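Local coordinates for fructosyl amine: oxygen oxidoreductase (Aspergillus fumigatus, PDB 3DJE), which oxidatively deglycates fructosyl amino acids with the help of FAD, as a fructosamine oxidase (amadoriase) of the sarcosine oxidase-like flavoenzymes, at residues I241-Y251 / L317-P328; F258-F266 / E274-P282. One frame throughout, in Å; residues are numbered along the deposited sequence.

How the interactions relate
The centres of interactions 1 and 2 lie about 14 Å apart, and both reach the large mixed sheet: interaction 1 takes in the end of strand 232-242 and interaction 2 strand 274-289, its antiparallel neighbour. Along the chain the hairpin of interaction 2 is nested within the loop that interaction 1 closes. The two meet directly: Ile241 O lies 2.8 Å from Ile275 N, a probable hydrogen bond, and the side chains of Thr320 and Met321 pack on Phe265. Interaction 2 holds part of the sugar pocket, whereas interaction 1 lies away from the annotated sites, where helix 307-320 runs out beside the sheet.

Interaction 1. Residues I241-Y251 / L317-P328; sequences IALKPEERALY and LKETMPQLADRP
With CG set between the backbone N and the carbonyl carbon (chi1 76°) and the chain extended beyond it, Glu247 meets Arg327, whose chain bends at chi2, in an end-on, two-pronged salt bridge. The pair joins the turn after strand 232-242 to the type I beta turn Leu324-Arg327 that follows helix 307-320. Carboxylate and guanidinium are nearly coplanar, 18° apart: Arg327 NH2 reaches the syn lone pair of Glu247 OE1 at 2.9 Å, and NH1 bonds OE2. The anti lone pair of OE2 takes the backbone N of Lys244, so the carboxylate is held from both segments. Leu324 CD2 lies over the centre of one guanidinium face and Lys244 NZ over the rim of the other; the carboxylate probably offsets the two positive charges.

Alongside this network, Ile241 CD1 and Leu317 CD1 meet tip to tip at 3.6 Å, while Ile241 CG2 packs on Arg327 CB. Met321, present as selenomethionine, sets SE at the edge of the Tyr251 ring, 3.9 Å from Tyr251 CE1, a Met-aromatic contact. Gln323 NE2, also bonded to Val138 O, gives an almost straight bond (176°) to Tyr251 OH, 2.9 Å away and in the plane of the amide.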
loop_
_atom_site.group_PDB
_atom_site.type_symbol
_atom_site.label_atom_id
_atom_site.label_comp_id
_atom_site.label_asym_id
_atom_site.label_seq_id
_atom_site.Cartn_x
_atom_site.Cartn_y
_atom_site.Cartn_z
ATOM N N ILE A 241 -13.199 -6.431 13.012
ATOM C CA ILE A 241 -14.239 -6.775 13.993
ATOM C C ILE A 241 -15.578 -6.933 13.260
ATOM O O ILE A 241 -15.988 -6.036 12.530
ATOM C CB ILE A 241 -14.327 -5.702 15.102
ATOM C CG1 ILE A 241 -13.086 -5.800 15.985
ATOM C CG2 ILE A 241 -15.623 -5.851 15.955
ATOM C CD1 ILE A 241 -12.940 -4.667 16.991
ATOM N N ALA A 242 -16.237 -8.081 13.446
ATOM C CA ALA A 242 -17.532 -8.342 12.800
ATOM C C ALA A 242 -18.693 -7.805 13.622
ATOM O O ALA A 242 -18.911 -8.237 14.763
ATOM C CB ALA A 242 -17.728 -9.833 12.544
ATOM N N LEU A 243 -19.431 -6.870 13.045
ATOM C CA LEU A 243 -20.635 -6.350 13.687
ATOM C C LEU A 243 -21.779 -7.339 13.515
ATOM O O LEU A 243 -21.878 -8.010 12.484
ATOM C CB LEU A 243 -21.015 -4.997 13.091
ATOM C CG LEU A 243 -20.038 -3.825 13.226
ATOM C CD1 LEU A 243 -20.548 -2.640 12.447
ATOM C CD2 LEU A 243 -19.837 -3.459 14.690
ATOM N N LYS A 244 -22.635 -7.436 14.532
ATOM C CA LYS A 244 -23.852 -8.237 14.445
ATOM C C LYS A 244 -24.786 -7.628 13.398
ATOM O O LYS A 244 -24.792 -6.412 13.223
ATOM C CB LYS A 244 -24.552 -8.288 15.807
ATOM C CG LYS A 244 -23.708 -8.907 16.914
ATOM C CD LYS A 244 -24.509 -9.057 18.204
ATOM C CE LYS A 244 -23.610 -8.983 19.437
ATOM N NZ LYS A 244 -23.002 -7.627 19.620
ATOM N N PRO A 245 -25.578 -8.468 12.697
ATOM C CA PRO A 245 -26.470 -7.952 11.654
ATOM C C PRO A 245 -27.350 -6.774 12.112
ATOM O O PRO A 245 -27.565 -5.842 11.344
ATOM C CB PRO A 245 -27.322 -9.175 11.285
ATOM C CG PRO A 245 -26.424 -10.342 11.580
ATOM C CD PRO A 245 -25.670 -9.938 12.820
ATOM N N GLU A 246 -27.813 -6.810 13.363
ATOM C CA GLU A 246 -28.685 -5.766 13.925
ATOM C C GLU A 246 -27.985 -4.419 14.125
ATOM O O GLU A 246 -28.634 -3.371 14.094
ATOM C CB GLU A 246 -29.297 -6.198 15.267
ATOM C CG GLU A 246 -29.617 -7.681 15.402
ATOM C CD GLU A 246 -28.430 -8.488 15.898
ATOM O OE1 GLU A 246 -27.897 -8.160 16.982
ATOM O OE2 GLU A 246 -28.034 -9.450 15.205
ATOM N N GLU A 247 -26.670 -4.442 14.342
ATOM C CA GLU A 247 -25.943 -3.204 14.643
ATOM C C GLU A 247 -25.227 -2.564 13.430
ATOM O O GLU A 247 -24.694 -1.465 13.556
ATOM C CB GLU A 247 -24.995 -3.386 15.852
ATOM C CG GLU A 247 -23.716 -4.157 15.554
ATOM C CD GLU A 247 -22.908 -4.567 16.790
ATOM O OE1 GLU A 247 -22.947 -3.889 17.848
ATOM O OE2 GLU A 247 -22.200 -5.587 16.692
ATOM N N ARG A 248 -25.248 -3.231 12.271
ATOM C CA ARG A 248 -24.506 -2.772 11.073
ATOM C C ARG A 248 -25.021 -1.472 10.443
ATOM O O ARG A 248 -24.220 -0.629 10.027
ATOM C CB ARG A 248 -24.422 -3.870 9.999
ATOM C CG ARG A 248 -23.535 -5.044 10.369
ATOM C CD ARG A 248 -23.677 -6.202 9.400
ATOM N NE ARG A 248 -23.185 -7.442 10.004
ATOM C CZ ARG A 248 -23.133 -8.624 9.398
ATOM N NH1 ARG A 248 -23.530 -8.765 8.136
ATOM N NH2 ARG A 248 -22.672 -9.675 10.060
ATOM N N ALA A 249 -26.343 -1.302 10.373
ATOM C CA ALA A 249 -26.943 -0.113 9.741
ATOM C C ALA A 249 -26.435 1.206 10.328
ATOM O O ALA A 249 -26.185 2.173 9.602
ATOM C CB ALA A 249 -28.466 -0.174 9.822
ATOM N N LEU A 250 -26.277 1.227 11.648
ATOM C CA LEU A 250 -25.829 2.406 12.375
ATOM C C LEU A 250 -24.452 2.917 11.916
ATOM O O LEU A 250 -24.193 4.124 11.884
ATOM C CB LEU A 250 -25.810 2.084 13.870
ATOM C CG LEU A 250 -25.750 3.259 14.845
ATOM C CD1 LEU A 250 -27.014 4.108 14.777
ATOM C CD2 LEU A 250 -25.507 2.753 16.268
ATOM N N TYR A 251 -23.587 1.983 11.534
ATOM C CA TYR A 251 -22.196 2.299 11.233
ATOM C C TYR A 251 -21.978 2.589 9.752
ATOM O O TYR A 251 -20.866 2.953 9.342
ATOM C CB TYR A 251 -21.291 1.143 11.669
ATOM C CG TYR A 251 -21.187 0.934 13.168
ATOM C CD1 TYR A 251 -20.073 1.376 13.872
ATOM C CD2 TYR A 251 -22.187 0.260 13.875
ATOM C CE1 TYR A 251 -19.961 1.176 15.246
ATOM C CE2 TYR A 251 -22.087 0.066 15.256
ATOM C CZ TYR A 251 -20.970 0.525 15.930
ATOM O OH TYR A 251 -20.850 0.327 17.288
ATOM N N LEU A 317 -9.486 1.880 19.987
ATOM C CA LEU A 317 -10.938 1.694 20.061
ATOM C C LEU A 317 -11.501 2.329 21.334
ATOM O O LEU A 317 -12.578 2.902 21.320
ATOM C CB LEU A 317 -11.322 0.216 19.995
ATOM C CG LEU A 317 -11.088 -0.444 18.632
ATOM C CD1 LEU A 317 -11.242 -1.955 18.736
ATOM C CD2 LEU A 317 -12.044 0.150 17.582
ATOM N N LYS A 318 -10.757 2.231 22.432
ATOM C CA LYS A 318 -11.224 2.847 23.679
ATOM C C LYS A 318 -11.448 4.353 23.530
ATOM O O LYS A 318 -12.382 4.902 24.119
ATOM C CB LYS A 318 -10.258 2.557 24.836
ATOM C CG LYS A 318 -10.779 2.996 26.203
ATOM C CD LYS A 318 -11.433 1.845 26.951
ATOM C CE LYS A 318 -10.401 0.923 27.606
ATOM N NZ LYS A 318 -9.573 0.173 26.612
ATOM N N GLU A 319 -10.606 5.006 22.724
ATOM C CA GLU A 319 -10.657 6.452 22.521
ATOM C C GLU A 319 -11.737 6.894 21.536
ATOM O O GLU A 319 -12.036 8.091 21.449
ATOM C CB GLU A 319 -9.303 6.963 22.015
ATOM C CG GLU A 319 -8.154 6.766 23.001
ATOM C CD GLU A 319 -6.838 7.382 22.550
ATOM O OE1 GLU A 319 -6.770 8.020 21.472
ATOM O OE2 GLU A 319 -5.848 7.219 23.290
ATOM N N THR A 320 -12.320 5.935 20.813
ATOM C CA THR A 320 -13.173 6.240 19.660
ATOM C C THR A 320 -14.505 5.487 19.692
ATOM O O THR A 320 -15.576 6.097 19.686
ATOM C CB THR A 320 -12.445 5.902 18.335
ATOM O OG1 THR A 320 -12.011 4.538 18.362
ATOM C CG2 THR A 320 -11.235 6.799 18.151
HETATM N N MSE A 321 -14.419 4.161 19.690
HETATM C CA MSE A 321 -15.587 3.288 19.739
HETATM C C MSE A 321 -15.446 2.319 20.912
HETATM O O MSE A 321 -15.252 1.120 20.722
HETATM C CB MSE A 321 -15.722 2.535 18.419
HETATM C CG MSE A 321 -15.975 3.482 17.278
HETATM SE SE MSE A 321 -16.306 2.582 15.617
HETATM C CE MSE A 321 -14.639 1.599 15.441
ATOM N N PRO A 322 -15.504 2.847 22.145
ATOM C CA PRO A 322 -15.191 2.004 23.311
ATOM C C PRO A 322 -16.143 0.815 23.473
ATOM O O PRO A 322 -15.760 -0.206 24.075
ATOM C CB PRO A 322 -15.294 2.981 24.498
ATOM C CG PRO A 322 -16.109 4.118 24.001
ATOM C CD PRO A 322 -15.826 4.234 22.525
ATOM N N GLN A 323 -17.351 0.928 22.917
ATOM C CA GLN A 323 -18.323 -0.179 22.929
ATOM C C GLN A 323 -17.818 -1.429 22.165
ATOM O O GLN A 323 -18.301 -2.552 22.375
ATOM C CB GLN A 323 -19.691 0.290 22.416
ATOM C CG GLN A 323 -19.803 0.520 20.886
ATOM C CD GLN A 323 -19.266 1.864 20.408
ATOM O OE1 GLN A 323 -18.688 2.633 21.175
ATOM N NE2 GLN A 323 -19.441 2.139 19.114
ATOM N N LEU A 324 -16.828 -1.222 21.295
ATOM C CA LEU A 324 -16.261 -2.297 20.486
ATOM C C LEU A 324 -14.899 -2.773 20.977
ATOM O O LEU A 324 -14.350 -3.734 20.442
ATOM C CB LEU A 324 -16.153 -1.858 19.011
ATOM C CG LEU A 324 -17.452 -1.492 18.285
ATOM C CD1 LEU A 324 -17.183 -1.217 16.797
ATOM C CD2 LEU A 324 -18.485 -2.620 18.442
ATOM N N ALA A 325 -14.361 -2.114 22.005
ATOM C CA ALA A 325 -12.945 -2.269 22.359
ATOM C C ALA A 325 -12.554 -3.659 22.866
ATOM O O ALA A 325 -11.379 -4.035 22.818
ATOM C CB ALA A 325 -12.509 -1.186 23.340
ATOM N N ASP A 326 -13.544 -4.416 23.336
ATOM C CA ASP A 326 -13.303 -5.742 23.892
ATOM C C ASP A 326 -13.817 -6.868 22.997
ATOM O O ASP A 326 -13.716 -8.041 23.351
ATOM C CB ASP A 326 -13.920 -5.854 25.293
ATOM C CG ASP A 326 -13.219 -4.968 26.316
ATOM O OD1 ASP A 326 -11.971 -4.835 26.257
ATOM O OD2 ASP A 326 -13.920 -4.400 27.184
ATOM N N ARG A 327 -14.358 -6.506 21.833
ATOM C CA ARG A 327 -14.839 -7.493 20.866
ATOM C C ARG A 327 -13.704 -8.369 20.330
ATOM O O ARG A 327 -12.608 -7.871 20.044
ATOM C CB ARG A 327 -15.538 -6.802 19.690
ATOM C CG ARG A 327 -16.751 -5.973 20.054
ATOM C CD ARG A 327 -17.979 -6.809 20.338
ATOM N NE ARG A 327 -19.149 -5.941 20.490
ATOM C CZ ARG A 327 -20.007 -5.636 19.520
ATOM N NH1 ARG A 327 -19.861 -6.136 18.301
ATOM N NH2 ARG A 327 -21.025 -4.828 19.777
ATOM N N PRO A 328 -13.962 -9.682 20.183
ATOM C CA PRO A 328 -12.946 -10.521 19.557
ATOM C C PRO A 328 -12.731 -10.102 18.107
ATOM O O PRO A 328 -13.676 -9.654 17.446
ATOM C CB PRO A 328 -13.569 -11.921 19.602
ATOM C CG PRO A 328 -15.033 -11.689 19.687
ATOM C CD PRO A 328 -15.157 -10.460 20.561
HETATM O O HOH W 1 -15.602 -9.951 15.547
HETATM O O HOH W 2 -18.060 -8.560 17.188
#

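Interaction 2. Residues F258-F266 / E274-P282; sequences FNIERGFFF and EIKICDEHP. With FSA (1-S-(carboxymethyl)-1-thio-beta-D-fructopyranose), chain D.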
loop_
_atom_site.group_PDB
_atom_site.type_symbol
_atom_site.label_atom_id
_atom_site.label_comp_id
_atom_site.label_asym_id
_atom_site.label_seq_id
_atom_site.Cartn_x
_atom_site.Cartn_y
_atom_site.Cartn_z
ATOM N N PHE A 258 -9.108 8.810 11.089
ATOM C CA PHE A 258 -7.669 8.571 10.995
ATOM C C PHE A 258 -6.923 9.511 11.935
ATOM O O PHE A 258 -7.097 10.723 11.866
ATOM C CB PHE A 258 -7.255 8.802 9.537
ATOM C CG PHE A 258 -5.966 8.120 9.102
ATOM C CD1 PHE A 258 -5.972 7.267 7.996
ATOM C CD2 PHE A 258 -4.749 8.381 9.728
ATOM C CE1 PHE A 258 -4.793 6.650 7.535
ATOM C CE2 PHE A 258 -3.556 7.757 9.279
ATOM C CZ PHE A 258 -3.586 6.893 8.176
ATOM N N ASN A 259 -6.143 8.947 12.853
ATOM C CA ASN A 259 -5.233 9.742 13.678
ATOM C C ASN A 259 -3.845 9.176 13.458
ATOM O O ASN A 259 -3.608 7.980 13.678
ATOM C CB ASN A 259 -5.630 9.694 15.159
ATOM C CG ASN A 259 -4.719 10.538 16.045
ATOM O OD1 ASN A 259 -3.511 10.326 16.092
ATOM N ND2 ASN A 259 -5.311 11.475 16.786
ATOM N N ILE A 260 -2.936 10.043 13.030
ATOM C CA ILE A 260 -1.615 9.604 12.585
ATOM C C ILE A 260 -0.710 9.154 13.737
ATOM O O ILE A 260 0.390 8.661 13.502
ATOM C CB ILE A 260 -0.933 10.666 11.693
ATOM C CG1 ILE A 260 -0.525 11.903 12.502
ATOM C CG2 ILE A 260 -1.862 11.047 10.537
ATOM C CD1 ILE A 260 0.293 12.914 11.713
ATOM N N GLU A 261 -1.193 9.310 14.967
ATOM C CA GLU A 261 -0.482 8.815 16.147
ATOM C C GLU A 261 -1.201 7.687 16.876
ATOM O O GLU A 261 -0.754 7.259 17.947
ATOM C CB GLU A 261 -0.260 9.969 17.134
ATOM C CG GLU A 261 0.598 11.085 16.573
ATOM C CD GLU A 261 0.931 12.098 17.624
ATOM O OE1 GLU A 261 1.878 11.844 18.416
ATOM O OE2 GLU A 261 0.245 13.133 17.653
ATOM N N ARG A 262 -2.316 7.211 16.326
ATOM C CA ARG A 262 -3.105 6.196 17.007
ATOM C C ARG A 262 -3.532 5.086 16.059
ATOM O O ARG A 262 -3.379 3.901 16.355
ATOM C CB ARG A 262 -4.350 6.812 17.663
ATOM C CG ARG A 262 -4.058 7.929 18.668
ATOM C CD ARG A 262 -3.470 7.349 19.956
ATOM N NE ARG A 262 -3.390 8.370 21.002
ATOM C CZ ARG A 262 -2.323 9.127 21.251
ATOM N NH1 ARG A 262 -1.209 8.987 20.545
ATOM N NH2 ARG A 262 -2.374 10.038 22.224
ATOM N N GLY A 263 -4.087 5.470 14.917
ATOM C CA GLY A 263 -4.644 4.480 14.015
ATOM C C GLY A 263 -5.857 4.971 13.256
ATOM O O GLY A 263 -6.222 6.156 13.296
ATOM N N PHE A 264 -6.489 4.040 12.557
ATOM C CA PHE A 264 -7.619 4.393 11.729
ATOM C C PHE A 264 -8.562 3.229 11.511
ATOM O O PHE A 264 -8.212 2.065 11.736
ATOM C CB PHE A 264 -7.154 4.972 10.384
ATOM C CG PHE A 264 -6.271 4.052 9.579
ATOM C CD1 PHE A 264 -6.819 3.165 8.638
ATOM C CD2 PHE A 264 -4.885 4.102 9.729
ATOM C CE1 PHE A 264 -5.987 2.333 7.862
ATOM C CE2 PHE A 264 -4.043 3.274 8.971
ATOM C CZ PHE A 264 -4.599 2.380 8.032
ATOM N N PHE A 265 -9.769 3.566 11.075
ATOM C CA PHE A 265 -10.761 2.564 10.738
ATOM C C PHE A 265 -11.775 3.107 9.731
ATOM O O PHE A 265 -11.815 4.314 9.458
ATOM C CB PHE A 265 -11.443 2.014 12.001
ATOM C CG PHE A 265 -12.115 3.061 12.845
ATOM C CD1 PHE A 265 -13.386 3.520 12.515
ATOM C CD2 PHE A 265 -11.482 3.575 13.982
ATOM C CE1 PHE A 265 -14.023 4.487 13.293
ATOM C CE2 PHE A 265 -12.110 4.561 14.769
ATOM C CZ PHE A 265 -13.380 5.009 14.427
ATOM N N PHE A 266 -12.611 2.192 9.224
ATOM C CA PHE A 266 -13.535 2.463 8.128
ATOM C C PHE A 266 -14.937 1.976 8.480
ATOM O O PHE A 266 -15.106 1.147 9.378
ATOM C CB PHE A 266 -13.108 1.656 6.900
ATOM C CG PHE A 266 -11.712 1.950 6.412
ATOM C CD1 PHE A 266 -11.511 2.802 5.333
ATOM C CD2 PHE A 266 -10.598 1.355 7.016
ATOM C CE1 PHE A 266 -10.206 3.080 4.866
ATOM C CE2 PHE A 266 -9.304 1.621 6.556
ATOM C CZ PHE A 266 -9.114 2.481 5.470
ATOM N N GLU A 274 -17.752 -6.297 8.565
ATOM C CA GLU A 274 -16.503 -6.189 9.317
ATOM C C GLU A 274 -15.883 -4.813 9.219
ATOM O O GLU A 274 -15.729 -4.281 8.127
ATOM C CB GLU A 274 -15.504 -7.250 8.848
ATOM C CG GLU A 274 -15.911 -8.662 9.310
ATOM C CD GLU A 274 -15.027 -9.766 8.793
ATOM O OE1 GLU A 274 -14.281 -9.579 7.793
ATOM O OE2 GLU A 274 -15.094 -10.866 9.392
ATOM N N ILE A 275 -15.549 -4.240 10.373
ATOM C CA ILE A 275 -14.787 -2.981 10.428
ATOM C C ILE A 275 -13.308 -3.327 10.442
ATOM O O ILE A 275 -12.848 -4.076 11.309
ATOM C CB ILE A 275 -15.126 -2.135 11.690
ATOM C CG1 ILE A 275 -16.589 -1.664 11.638
ATOM C CG2 ILE A 275 -14.176 -0.914 11.818
ATOM C CD1 ILE A 275 -17.117 -1.046 12.975
ATOM N N LYS A 276 -12.570 -2.783 9.479
ATOM C CA LYS A 276 -11.126 -2.907 9.464
ATOM C C LYS A 276 -10.483 -1.774 10.266
ATOM O O LYS A 276 -10.791 -0.592 10.059
ATOM C CB LYS A 276 -10.601 -2.896 8.027
ATOM C CG LYS A 276 -9.097 -3.164 7.952
ATOM C CD LYS A 276 -8.551 -2.833 6.596
ATOM C CE LYS A 276 -7.415 -1.856 6.715
ATOM N NZ LYS A 276 -7.246 -1.185 5.411
ATOM N N ILE A 277 -9.568 -2.152 11.157
ATOM C CA ILE A 277 -8.868 -1.213 12.046
ATOM C C ILE A 277 -7.362 -1.445 11.962
ATOM O O ILE A 277 -6.900 -2.589 12.010
ATOM C CB ILE A 277 -9.296 -1.411 13.534
ATOM C CG1 ILE A 277 -10.816 -1.319 13.680
ATOM C CG2 ILE A 277 -8.617 -0.386 14.444
ATOM C CD1 ILE A 277 -11.404 -2.493 14.400
ATOM N N CYS A 278 -6.608 -0.355 11.840
ATOM C CA CYS A 278 -5.148 -0.403 11.898
ATOM C C CYS A 278 -4.645 0.452 13.052
ATOM O O CYS A 278 -5.076 1.595 13.205
ATOM C CB CYS A 278 -4.528 0.136 10.617
ATOM S SG CYS A 278 -4.835 -0.896 9.165
ATOM N N ASP A 279 -3.739 -0.115 13.847
ATOM C CA ASP A 279 -2.961 0.651 14.824
ATOM C C ASP A 279 -1.792 1.321 14.114
ATOM O O ASP A 279 -1.001 0.647 13.466
ATOM C CB ASP A 279 -2.461 -0.248 15.965
ATOM C CG ASP A 279 -1.614 -1.442 15.482
ATOM O OD1 ASP A 279 -2.066 -2.208 14.590
ATOM O OD2 ASP A 279 -0.492 -1.629 16.018
ATOM N N GLU A 280 -1.671 2.640 14.231
ATOM C CA GLU A 280 -0.573 3.337 13.568
ATOM C C GLU A 280 0.740 3.256 14.358
ATOM O O GLU A 280 0.761 3.325 15.587
ATOM C CB GLU A 280 -0.961 4.794 13.235
ATOM C CG GLU A 280 0.083 5.611 12.443
ATOM C CD GLU A 280 0.416 5.080 11.031
ATOM O OE1 GLU A 280 -0.311 4.201 10.509
ATOM O OE2 GLU A 280 1.423 5.545 10.448
ATOM N N HIS A 281 1.822 3.080 13.616
ATOM C CA HIS A 281 3.180 2.973 14.158
ATOM C C HIS A 281 4.161 3.047 12.998
ATOM O O HIS A 281 3.739 2.971 11.831
ATOM C CB HIS A 281 3.352 1.678 14.964
ATOM C CG HIS A 281 3.005 0.433 14.205
ATOM N ND1 HIS A 281 3.815 -0.089 13.218
ATOM C CD2 HIS A 281 1.932 -0.389 14.286
ATOM C CE1 HIS A 281 3.262 -1.185 12.733
ATOM N NE2 HIS A 281 2.126 -1.398 13.370
ATOM N N PRO A 282 5.462 3.275 13.285
ATOM C CA PRO A 282 6.461 3.381 12.220
ATOM C C PRO A 282 6.844 2.086 11.465
ATOM O O PRO A 282 7.675 2.156 10.561
ATOM C CB PRO A 282 7.683 3.984 12.934
ATOM C CG PRO A 282 7.134 4.532 14.236
ATOM C CD PRO A 282 6.059 3.586 14.604
HETATM O OAB FSA D . -1.844 6.701 1.982
HETATM C CAL FSA D . -2.749 6.850 2.830
HETATM O OAA FSA D . -3.574 7.798 2.767
HETATM C CAH FSA D . -2.879 5.899 4.003
HETATM S SAK FSA D . -1.562 4.727 4.072
HETATM C C1 FSA D . -2.097 3.958 5.576
HETATM C C2 FSA D . -0.935 3.224 6.261
HETATM O O2 FSA D . -1.455 2.251 7.182
HETATM C C3 FSA D . -0.033 4.203 7.021
HETATM O O3 FSA D . -0.755 4.795 8.111
HETATM C C4 FSA D . 1.260 3.537 7.503
HETATM O O4 FSA D . 2.146 4.537 8.034
HETATM C C5 FSA D . 1.982 2.804 6.368
HETATM O O5 FSA D . 2.537 3.730 5.430
HETATM C C6 FSA D . 1.010 1.859 5.677
HETATM O O6 FSA D . -0.142 2.595 5.230
HETATM O O HOH W 3 2.018 7.933 11.388
HETATM O O HOH W 4 -0.981 2.821 17.661
#
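Phe264 and Cys278 face each other as a hydrogen-bonded pair of an antiparallel beta hairpin, and the phenyl ring folds over its partner. Phe264 CG sits between the backbone N and the carbonyl carbon (chi1 58°), which brings the ring across the strand, with Cys278 CB over its face in a CH-pi contact, 3.7 Å from the centroid. Cys278 SG approaches the same ring obliquely. Phe258 CE1 lies over the rim of the opposite face, so the ring is sandwiched; its edge is turned to the bound thio-fructopyranose FSA, whose O2 is 3.3 Å from Phe264 CZ. Phe258 also presents its edge to the sugar, at O3.

Beside this group, Phe266 and Lys276 run side by side in the same direction, while the Lys276 ammonium continues to Asp50 and Asn52. On the other face of the sheet Phe265 CB packs against Ile277 CG1. Two backbone bonds join Phe264 and Cys278, and Glu280 N bonds Arg262 O. Next to Arg262, Gly263 completes a classic beta bulge opposite Asn259; Gly263 CA lies against Cys278 O, 3.0 Å away.

Glu280 extends with CG anti to the backbone N (chi1 -176°), then bends at chi2 (63°) toward the sugar. FSA O3 donates to Glu280 OE1 at 2.5 Å and FSA O4 to Glu280 OE2 at 2.7 Å. One carboxylate thus reads two adjacent hydroxyls while aromatic edges border the ring; with Lys368, Gly364 and Arg411 supplying further bonds to FSA, Glu280 probably contributes to recognition of the fructosyl part of the substrate.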